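Long-range contacts in probable benzoylformate decarboxylase (Rhodococcus jostii, PDB 7ORX), which binds thiamine diphosphate and probably belongs to the thiamine-diphosphate-dependent enzyme family, built from three domains around parallel beta sheets: residues 372-377 and 418-423; 451-456 and 519-524. One frame throughout, in Å; residues are numbered along the deposited sequence.

Interaction 1 (372-377 and 418-423)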
loop_
_atom_site.group_PDB
_atom_site.type_symbol
_atom_site.label_atom_id
_atom_site.label_comp_id
_atom_site.label_asym_id
_atom_site.label_seq_id
_atom_site.Cartn_x
_atom_site.Cartn_y
_atom_site.Cartn_z
ATOM N N ASP C 372 40.336 16.569 -14.313
ATOM C CA ASP C 372 38.860 16.658 -14.411
ATOM C C ASP C 372 38.248 15.260 -14.433
ATOM O O ASP C 372 37.118 15.118 -14.925
ATOM C CB ASP C 372 38.454 17.447 -15.662
ATOM C CG ASP C 372 38.855 16.820 -17.008
ATOM O OD1 ASP C 372 39.613 15.809 -17.022
ATOM O OD2 ASP C 372 38.392 17.326 -18.048
ATOM N N ALA C 373 38.915 14.258 -13.884
ATOM C CA ALA C 373 38.318 12.909 -13.789
ATOM C C ALA C 373 37.007 13.024 -13.015
ATOM O O ALA C 373 36.897 13.938 -12.212
ATOM C CB ALA C 373 39.257 11.952 -13.131
ATOM N N ILE C 374 36.086 12.103 -13.252
ATOM C CA ILE C 374 34.882 11.821 -12.426
ATOM C C ILE C 374 35.128 10.539 -11.632
ATOM O O ILE C 374 35.395 9.527 -12.280
ATOM C CB ILE C 374 33.665 11.625 -13.352
ATOM C CG1 ILE C 374 33.376 12.889 -14.160
ATOM C CG2 ILE C 374 32.455 11.158 -12.567
ATOM C CD1 ILE C 374 32.289 12.746 -15.150
ATOM N N TYR C 375 35.006 10.541 -10.303
ATOM C CA TYR C 375 35.224 9.307 -9.512
ATOM C C TYR C 375 33.885 8.741 -9.077
ATOM O O TYR C 375 33.191 9.418 -8.352
ATOM C CB TYR C 375 36.157 9.557 -8.322
ATOM C CG TYR C 375 37.524 10.038 -8.741
ATOM C CD1 TYR C 375 38.520 9.167 -9.143
ATOM C CD2 TYR C 375 37.801 11.384 -8.808
ATOM C CE1 TYR C 375 39.770 9.631 -9.544
ATOM C CE2 TYR C 375 39.025 11.863 -9.222
ATOM C CZ TYR C 375 40.026 10.993 -9.580
ATOM O OH TYR C 375 41.228 11.516 -9.977
ATOM N N VAL C 376 33.572 7.517 -9.473
ATOM C CA VAL C 376 32.417 6.785 -8.896
ATOM C C VAL C 376 32.956 5.809 -7.850
ATOM O O VAL C 376 33.549 4.790 -8.220
ATOM C CB VAL C 376 31.593 6.084 -9.981
ATOM C CG1 VAL C 376 30.478 5.238 -9.407
ATOM C CG2 VAL C 376 31.019 7.075 -10.980
ATOM N N ASN C 377 32.742 6.136 -6.580
ATOM C CA ASN C 377 33.267 5.463 -5.370
ATOM C C ASN C 377 32.233 4.499 -4.803
ATOM O O ASN C 377 31.128 4.912 -4.575
ATOM C CB ASN C 377 33.570 6.511 -4.308
ATOM C CG ASN C 377 34.418 5.963 -3.196
ATOM O OD1 ASN C 377 34.147 4.882 -2.698
ATOM N ND2 ASN C 377 35.474 6.665 -2.836
ATOM N N LEU C 418 29.399 6.748 -20.343
ATOM C CA LEU C 418 28.534 6.883 -21.550
ATOM C C LEU C 418 28.019 8.319 -21.695
ATOM O O LEU C 418 27.850 8.778 -22.802
ATOM C CB LEU C 418 27.380 5.891 -21.423
ATOM C CG LEU C 418 26.452 5.854 -22.620
ATOM C CD1 LEU C 418 27.220 5.521 -23.891
ATOM C CD2 LEU C 418 25.294 4.896 -22.384
ATOM N N ALA C 419 27.750 8.987 -20.587
ATOM C CA ALA C 419 27.207 10.358 -20.544
ATOM C C ALA C 419 28.327 11.376 -20.681
ATOM O O ALA C 419 28.021 12.560 -20.831
ATOM C CB ALA C 419 26.498 10.574 -19.237
ATOM N N SER C 420 29.565 10.951 -20.452
ATOM C CA SER C 420 30.731 11.849 -20.241
ATOM C C SER C 420 31.710 11.691 -21.398
ATOM O O SER C 420 32.694 10.986 -21.263
ATOM C CB SER C 420 31.366 11.635 -18.895
ATOM O OG SER C 420 30.987 12.688 -18.025
ATOM N N PRO C 421 31.503 12.419 -22.524
ATOM C CA PRO C 421 32.326 12.233 -23.710
ATOM C C PRO C 421 33.747 12.797 -23.520
ATOM O O PRO C 421 34.616 12.208 -24.070
ATOM C CB PRO C 421 31.518 12.976 -24.791
ATOM C CG PRO C 421 30.845 14.095 -24.057
ATOM C CD PRO C 421 30.546 13.527 -22.687
ATOM N N ASP C 422 33.946 13.866 -22.730
ATOM C CA ASP C 422 35.257 14.582 -22.604
ATOM C C ASP C 422 35.927 14.367 -21.229
ATOM O O ASP C 422 36.811 15.166 -20.888
ATOM C CB ASP C 422 35.125 16.100 -22.750
ATOM C CG ASP C 422 34.151 16.534 -23.824
ATOM O OD1 ASP C 422 34.340 16.062 -24.977
ATOM O OD2 ASP C 422 33.204 17.340 -23.497
ATOM N N ARG C 423 35.461 13.441 -20.394
ATOM C CA ARG C 423 35.974 13.318 -19.023
ATOM C C ARG C 423 36.116 11.842 -18.726
ATOM O O ARG C 423 35.231 11.064 -19.067
ATOM C CB ARG C 423 35.059 13.983 -18.001
ATOM C CG ARG C 423 34.923 15.495 -18.159
ATOM C CD ARG C 423 33.922 16.036 -17.153
ATOM N NE ARG C 423 34.487 15.916 -15.824
ATOM C CZ ARG C 423 33.896 16.273 -14.690
ATOM N NH1 ARG C 423 32.702 16.814 -14.707
ATOM N NH2 ARG C 423 34.526 16.122 -13.530
#

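Interaction 2 (451-456 and 519-524)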
loop_
_atom_site.group_PDB
_atom_site.type_symbol
_atom_site.label_atom_id
_atom_site.label_comp_id
_atom_site.label_asym_id
_atom_site.label_seq_id
_atom_site.Cartn_x
_atom_site.Cartn_y
_atom_site.Cartn_z
ATOM N N VAL C 451 35.504 3.303 -19.621
ATOM C CA VAL C 451 35.629 3.437 -18.141
ATOM C C VAL C 451 36.950 2.807 -17.709
ATOM O O VAL C 451 37.297 1.719 -18.228
ATOM C CB VAL C 451 34.594 2.672 -17.318
ATOM C CG1 VAL C 451 33.848 3.597 -16.422
ATOM C CG2 VAL C 451 33.695 1.768 -18.131
ATOM N N VAL C 452 37.510 3.340 -16.630
ATOM C CA VAL C 452 38.528 2.617 -15.839
ATOM C C VAL C 452 37.913 2.178 -14.509
ATOM O O VAL C 452 37.449 3.051 -13.763
ATOM C CB VAL C 452 39.733 3.539 -15.644
ATOM C CG1 VAL C 452 40.814 2.845 -14.816
ATOM C CG2 VAL C 452 40.225 4.054 -17.005
ATOM N N ILE C 453 37.925 0.878 -14.242
ATOM C CA ILE C 453 37.407 0.265 -12.994
ATOM C C ILE C 453 38.597 -0.229 -12.161
ATOM O O ILE C 453 39.333 -1.107 -12.621
ATOM C CB ILE C 453 36.438 -0.869 -13.355
ATOM C CG1 ILE C 453 35.262 -0.362 -14.199
ATOM C CG2 ILE C 453 35.924 -1.574 -12.122
ATOM C CD1 ILE C 453 34.386 0.625 -13.491
ATOM N N ILE C 454 38.769 0.314 -10.962
ATOM C CA ILE C 454 39.790 -0.138 -9.989
ATOM C C ILE C 454 39.068 -0.877 -8.879
ATOM O O ILE C 454 38.312 -0.241 -8.138
ATOM C CB ILE C 454 40.579 1.057 -9.458
ATOM C CG1 ILE C 454 41.307 1.767 -10.594
ATOM C CG2 ILE C 454 41.514 0.613 -8.369
ATOM C CD1 ILE C 454 41.931 3.098 -10.179
ATOM N N ILE C 455 39.256 -2.183 -8.802
ATOM C CA ILE C 455 38.737 -3.017 -7.688
ATOM C C ILE C 455 39.757 -2.900 -6.559
ATOM O O ILE C 455 40.867 -3.258 -6.800
ATOM C CB ILE C 455 38.572 -4.478 -8.136
ATOM C CG1 ILE C 455 37.675 -4.637 -9.368
ATOM C CG2 ILE C 455 38.078 -5.312 -6.987
ATOM C CD1 ILE C 455 36.346 -3.973 -9.248
ATOM N N LEU C 456 39.401 -2.360 -5.404
ATOM C CA LEU C 456 40.248 -2.393 -4.205
ATOM C C LEU C 456 39.904 -3.694 -3.514
ATOM O O LEU C 456 38.830 -3.755 -2.924
ATOM C CB LEU C 456 39.942 -1.223 -3.287
ATOM C CG LEU C 456 40.493 0.115 -3.747
ATOM C CD1 LEU C 456 39.679 0.665 -4.874
ATOM C CD2 LEU C 456 40.448 1.140 -2.640
ATOM N N PRO C 519 36.912 -0.299 -22.041
ATOM C CA PRO C 519 36.874 -0.587 -20.615
ATOM C C PRO C 519 38.135 -1.370 -20.249
ATOM O O PRO C 519 38.556 -2.242 -21.012
ATOM C CB PRO C 519 35.624 -1.435 -20.402
ATOM C CG PRO C 519 35.284 -1.917 -21.775
ATOM C CD PRO C 519 35.715 -0.808 -22.719
ATOM N N THR C 520 38.688 -1.015 -19.099
ATOM C CA THR C 520 39.874 -1.637 -18.453
ATOM C C THR C 520 39.577 -1.784 -16.969
ATOM O O THR C 520 38.947 -0.875 -16.396
ATOM C CB THR C 520 41.112 -0.762 -18.646
ATOM O OG1 THR C 520 40.692 0.588 -18.441
ATOM C CG2 THR C 520 41.671 -0.895 -20.039
ATOM N N LEU C 521 39.984 -2.899 -16.396
ATOM C CA LEU C 521 39.840 -3.191 -14.964
ATOM C C LEU C 521 41.224 -3.414 -14.393
ATOM O O LEU C 521 41.949 -4.246 -14.942
ATOM C CB LEU C 521 39.010 -4.458 -14.799
ATOM C CG LEU C 521 38.774 -4.844 -13.349
ATOM C CD1 LEU C 521 37.328 -5.271 -13.134
ATOM C CD2 LEU C 521 39.749 -5.906 -12.901
ATOM N N ILE C 522 41.554 -2.737 -13.306
ATOM C CA ILE C 522 42.784 -3.012 -12.517
ATOM C C ILE C 522 42.347 -3.584 -11.182
ATOM O O ILE C 522 41.652 -2.896 -10.490
ATOM C CB ILE C 522 43.567 -1.717 -12.321
ATOM C CG1 ILE C 522 44.060 -1.166 -13.651
ATOM C CG2 ILE C 522 44.694 -1.918 -11.358
ATOM C CD1 ILE C 522 44.322 0.322 -13.603
ATOM N N GLU C 523 42.765 -4.796 -10.832
ATOM C CA GLU C 523 42.504 -5.368 -9.497
ATOM C C GLU C 523 43.710 -5.014 -8.649
ATOM O O GLU C 523 44.754 -5.480 -8.958
ATOM C CB GLU C 523 42.278 -6.867 -9.577
ATOM C CG GLU C 523 42.033 -7.489 -8.222
ATOM C CD GLU C 523 41.992 -9.023 -8.200
ATOM O OE1 GLU C 523 41.948 -9.636 -9.297
ATOM O OE2 GLU C 523 42.001 -9.623 -7.087
ATOM N N VAL C 524 43.581 -4.121 -7.694
ATOM C CA VAL C 524 44.672 -3.735 -6.765
ATOM C C VAL C 524 44.493 -4.598 -5.534
ATOM O O VAL C 524 43.400 -4.600 -5.014
ATOM C CB VAL C 524 44.592 -2.256 -6.363
ATOM C CG1 VAL C 524 45.668 -1.898 -5.368
ATOM C CG2 VAL C 524 44.655 -1.351 -7.574
#

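Interaction 1 (372-377 and 418-423)
D372 meets R423 at the N-terminal end of strand 374-378, beside strand 425-430 in the parallel beta sheet of the C-terminal, thiamine-diphosphate-binding alpha/beta domain. The example illustrates how an arginine can secure a neighbouring segment of the same chain through backbone oxygens rather than a carboxylate. The carboxylate of D372 stays beside the aliphatic part of the arginine, with OD2 3.9 Å from R423 CG, and its charged oxygens do not touch the guanidinium; the opposite charges probably lie close enough for some attraction without forming a bond. The carbonyl oxygen of D372 is the real target. R423 grips it side-on with two nitrogens: NE lies 2.9 Å from D372 O in a fairly straight bond (157° at the hydrogen) within the carbonyl plane, whereas NH2, 3.1 Å from D372 O, comes from 53° above that plane. For the guanidinium, the oxygen sits at its edge and in its own plane. A bend at chi3 (69°) turns the end of an otherwise extended side chain toward this oxygen. A373 adds a second carbonyl at the same edge, but the bond from NH2 to A373 O is weak. The two carbonyls thus help to set the rotation of the flat group, whose NH1 also donates to the backbone O of Q395. I374, the first residue of the strand, approaches at about a right angle and lays CG1 over one guanidinium face, offset toward the rim, 3.5 Å from R423 CZ. Its side chain runs on past the arginine to the loop after helix 409-418; that loop rests on helix 50-64 through A419 and S420. There the terminal methyl CD1 of I374 meets the hydroxyl OG of S420.

Interaction 2 (451-456 and 519-524)
I455 lays its CG1 against the CD1 methyl of L521, 3.8 Å from it, reaching diagonally back by two residues along the neighbouring strand. Set beside the backbone N (chi1 -56°), CG1 points back toward the preceding residues and so to L521. L521 CD1 also receives CG2 of I453, at 4.1 Å, and so touches the neighbouring strand at two positions on one face. Farther along that face, the carboxylate of E523 turns to N457, whose ND2 it binds through OE2. On the face of V452 and I454, CG2 of I454 and CG2 of V524 lie side by side, 3.8 Å apart and pointing the same way. Helix 503-515 packs over this layer, with F506 touching both I454 and V524. At the start of the pair, OG1 of T520 comes to 3.8 Å from V452 CG2.

The backbones show the principle of parallel pairing: I453 and I455 each give and accept a bond, to residues on either side of their partners. I453 N bonds T520 O (3.0 Å) and I522 N bonds I453 O (2.8 Å); the series continues to V524 N and I455 O. Strand 452-457 leads toward the sodium ligand N458, and the side chain of L456 is about 6 Å from thiamine diphosphate. Such parallel neighbouring strands, with helices packed against the sheet, are typical of the alpha/beta fold of thiamine-diphosphate-binding domains.

How the interactions relate
Followed from the N terminus, the chain reaches the C-terminal sheet at 372-377, passes through strand 398-399 and helix 409-418, and returns at 418-423, where interaction 1 closes the first loop. Strand 425-430 comes next and fills the place between strands 374-378 and 452-457; the sodium ligand D431 follows it. Interaction 2 then opens at 451-456 and closes at 519-524, after an excursion that includes helices 462-470 and 503-515 and the outermost strand 496-500. The two loops neither nest nor cross. Their contacts, with centres about 14 Å apart, serve one sheet: interaction 1 ties the start of strand 374-378 to the loop leading into strand 425-430; interaction 2 pairs strands 452-457 and 520-525.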